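Local coordinates for protein 2-c-methyl-d-erythritol 2,4-cyclodiphosphate synthase (Plasmodium falciparum, PDB 4C81) that catalyses the cyclisation of 4-diphosphocytidyl-2-C-methyl-D-erythritol 2-phosphate to 2-C-methyl-D-erythritol 2,4-cyclodiphosphate with release of CMP, a step of non-mevalonate isoprenoid biosynthesis, at residues G75-L80 against K112-G117. The protein carries 1 engineered substitution. Sequence-based numbering, arbitrary orientation.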
loop_
_atom_site.group_PDB
_atom_site.type_symbol
_atom_site.label_atom_id
_atom_site.label_comp_id
_atom_site.label_asym_id
_atom_site.label_seq_id
_atom_site.Cartn_x
_atom_site.Cartn_y
_atom_site.Cartn_z
ATOM N N GLY A 75 -1.210 -4.245 -12.945
ATOM C CA GLY A 75 -0.277 -3.210 -12.524
ATOM C C GLY A 75 1.168 -3.677 -12.572
ATOM O O GLY A 75 2.051 -2.968 -13.062
ATOM N N ALA A 76 1.409 -4.883 -12.071
ATOM C CA ALA A 76 2.747 -5.470 -12.069
ATOM C C ALA A 76 3.333 -5.592 -13.478
ATOM O O ALA A 76 4.527 -5.363 -13.671
ATOM C CB ALA A 76 2.720 -6.834 -11.399
ATOM N N LEU A 77 2.486 -5.938 -14.443
ATOM C CA LEU A 77 2.920 -6.179 -15.820
ATOM C C LEU A 77 2.876 -4.928 -16.704
ATOM O O LEU A 77 3.307 -4.968 -17.859
ATOM C CB LEU A 77 2.068 -7.288 -16.445
ATOM C CG LEU A 77 2.272 -8.669 -15.821
ATOM C CD1 LEU A 77 1.138 -9.619 -16.196
ATOM C CD2 LEU A 77 3.624 -9.250 -16.221
ATOM N N GLY A 78 2.366 -3.822 -16.169
ATOM C CA GLY A 78 2.248 -2.589 -16.941
ATOM C C GLY A 78 1.093 -2.580 -17.924
ATOM O O GLY A 78 1.071 -1.763 -18.847
ATOM N N SER A 79 0.145 -3.499 -17.750
ATOM C CA SER A 79 -1.021 -3.568 -18.621
ATOM C C SER A 79 -2.019 -2.497 -18.209
ATOM O O SER A 79 -1.945 -1.963 -17.103
ATOM C CB SER A 79 -1.680 -4.948 -18.542
ATOM O OG SER A 79 -0.810 -5.965 -19.005
ATOM N N LEU A 80 -2.949 -2.184 -19.104
ATOM C CA LEU A 80 -4.047 -1.289 -18.768
ATOM C C LEU A 80 -4.940 -2.011 -17.756
ATOM O O LEU A 80 -5.077 -3.234 -17.809
ATOM C CB LEU A 80 -4.846 -0.905 -20.017
ATOM C CG LEU A 80 -4.069 -0.263 -21.170
ATOM C CD1 LEU A 80 -5.005 0.071 -22.321
ATOM C CD2 LEU A 80 -3.326 0.980 -20.709
ATOM N N LYS A 112 3.071 -13.840 -20.693
ATOM C CA LYS A 112 4.227 -12.955 -20.497
ATOM C C LYS A 112 5.421 -13.678 -19.853
ATOM O O LYS A 112 6.422 -13.040 -19.512
ATOM C CB LYS A 112 3.824 -11.734 -19.661
ATOM C CG LYS A 112 2.762 -10.848 -20.313
ATOM C CD LYS A 112 3.319 -10.004 -21.458
ATOM C CE LYS A 112 4.044 -8.762 -20.961
ATOM N NZ LYS A 112 3.114 -7.772 -20.352
ATOM N N ASN A 113 5.299 -15.002 -19.701
ATOM C CA ASN A 113 6.360 -15.849 -19.157
ATOM C C ASN A 113 6.696 -15.521 -17.695
ATOM O O ASN A 113 7.868 -15.470 -17.311
ATOM C CB ASN A 113 7.613 -15.773 -20.046
ATOM C CG ASN A 113 8.414 -17.062 -20.039
ATOM O OD1 ASN A 113 9.643 -17.045 -19.972
ATOM N ND2 ASN A 113 7.719 -18.190 -20.112
ATOM N N TYR A 114 5.657 -15.305 -16.887
ATOM C CA TYR A 114 5.807 -15.060 -15.453
ATOM C C TYR A 114 5.069 -16.128 -14.640
ATOM O O TYR A 114 4.146 -16.776 -15.139
ATOM C CB TYR A 114 5.279 -13.663 -15.082
ATOM C CG TYR A 114 6.283 -12.550 -15.274
ATOM C CD1 TYR A 114 7.195 -12.231 -14.273
ATOM C CD2 TYR A 114 6.314 -11.808 -16.448
ATOM C CE1 TYR A 114 8.122 -11.216 -14.440
ATOM C CE2 TYR A 114 7.238 -10.790 -16.630
ATOM C CZ TYR A 114 8.139 -10.496 -15.621
ATOM O OH TYR A 114 9.052 -9.484 -15.793
ATOM N N ASP A 115 5.520 -16.320 -13.402
ATOM C CA ASP A 115 4.784 -17.062 -12.382
ATOM C C ASP A 115 4.468 -16.072 -11.275
ATOM O O ASP A 115 5.187 -15.093 -11.107
ATOM C CB ASP A 115 5.637 -18.185 -11.788
ATOM C CG ASP A 115 5.903 -19.307 -12.768
ATOM O OD1 ASP A 115 4.951 -19.760 -13.433
ATOM O OD2 ASP A 115 7.068 -19.749 -12.853
ATOM N N ILE A 116 3.404 -16.329 -10.524
ATOM C CA ILE A 116 3.148 -15.581 -9.294
ATOM C C ILE A 116 4.110 -16.079 -8.224
ATOM O O ILE A 116 4.307 -17.287 -8.077
ATOM C CB ILE A 116 1.691 -15.751 -8.805
ATOM C CG1 ILE A 116 0.726 -15.079 -9.786
ATOM C CG2 ILE A 116 1.508 -15.146 -7.403
ATOM C CD1 ILE A 116 -0.741 -15.320 -9.483
ATOM N N GLY A 117 4.724 -15.147 -7.498
ATOM C CA GLY A 117 5.518 -15.490 -6.326
ATOM C C GLY A 117 4.556 -15.708 -5.179
ATOM O O GLY A 117 4.128 -16.829 -4.914
#
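L77 and K112 bring the two backbones closest together, with their CA atoms 8.3 Å apart, a separation bridged by side chains without any hydrogen bond between the segments. Segment 75-80 carries the end of helix 64-77, and segment 112-117 starts just after helix 97-111. Helix 64-77 ends in a Schellman motif at G78, whose positive phi accompanies a bond from G78 N to G75 O of 3.2 Å; helix 97-111 ends in the same way at N113, also of positive phi, immediately before strand 114-124. The apolar part of the contact is L77 against Y114: CD2 of L77 lies 3.7 Å from CD2 and 3.9 Å from CE2 of the Y114 ring, so one methyl approaches the CD2-CE2 bond of the ring obliquely while the two side chains run past each other in opposite directions. L108 and L179 also pack on L77, and L179 touches Y114 as well, which places the pair where helices 64-77 and 97-111 meet strands 114-124 and 170-181. The buried phenol has its own polar partner: Y114 OH is hydrogen-bonded to G7 O, with a weak second bond to R9 NE. Beside this apolar pair, K112 curls back toward the helix end. Bends at chi2, chi3 and chi4 (-75°, -80° and -69°) bring NZ to 3.8 Å from L77 O and 4.1 Å from L77 CB. The chain beyond G78 continues through L80, which packs on R134 of a second subunit, to the CDP-pocket residues D81, G83 and T84. The contact is small, burying 156 Å² in total. With no hydrogen bond across it and a methyl-ring contact at its centre, its chemistry is chiefly van der Waals packing; the ammonium of K112 is too distant from L77 O for a hydrogen bond, yet its charge could still interact favourably with the carbonyl-rich end of helix 64-77.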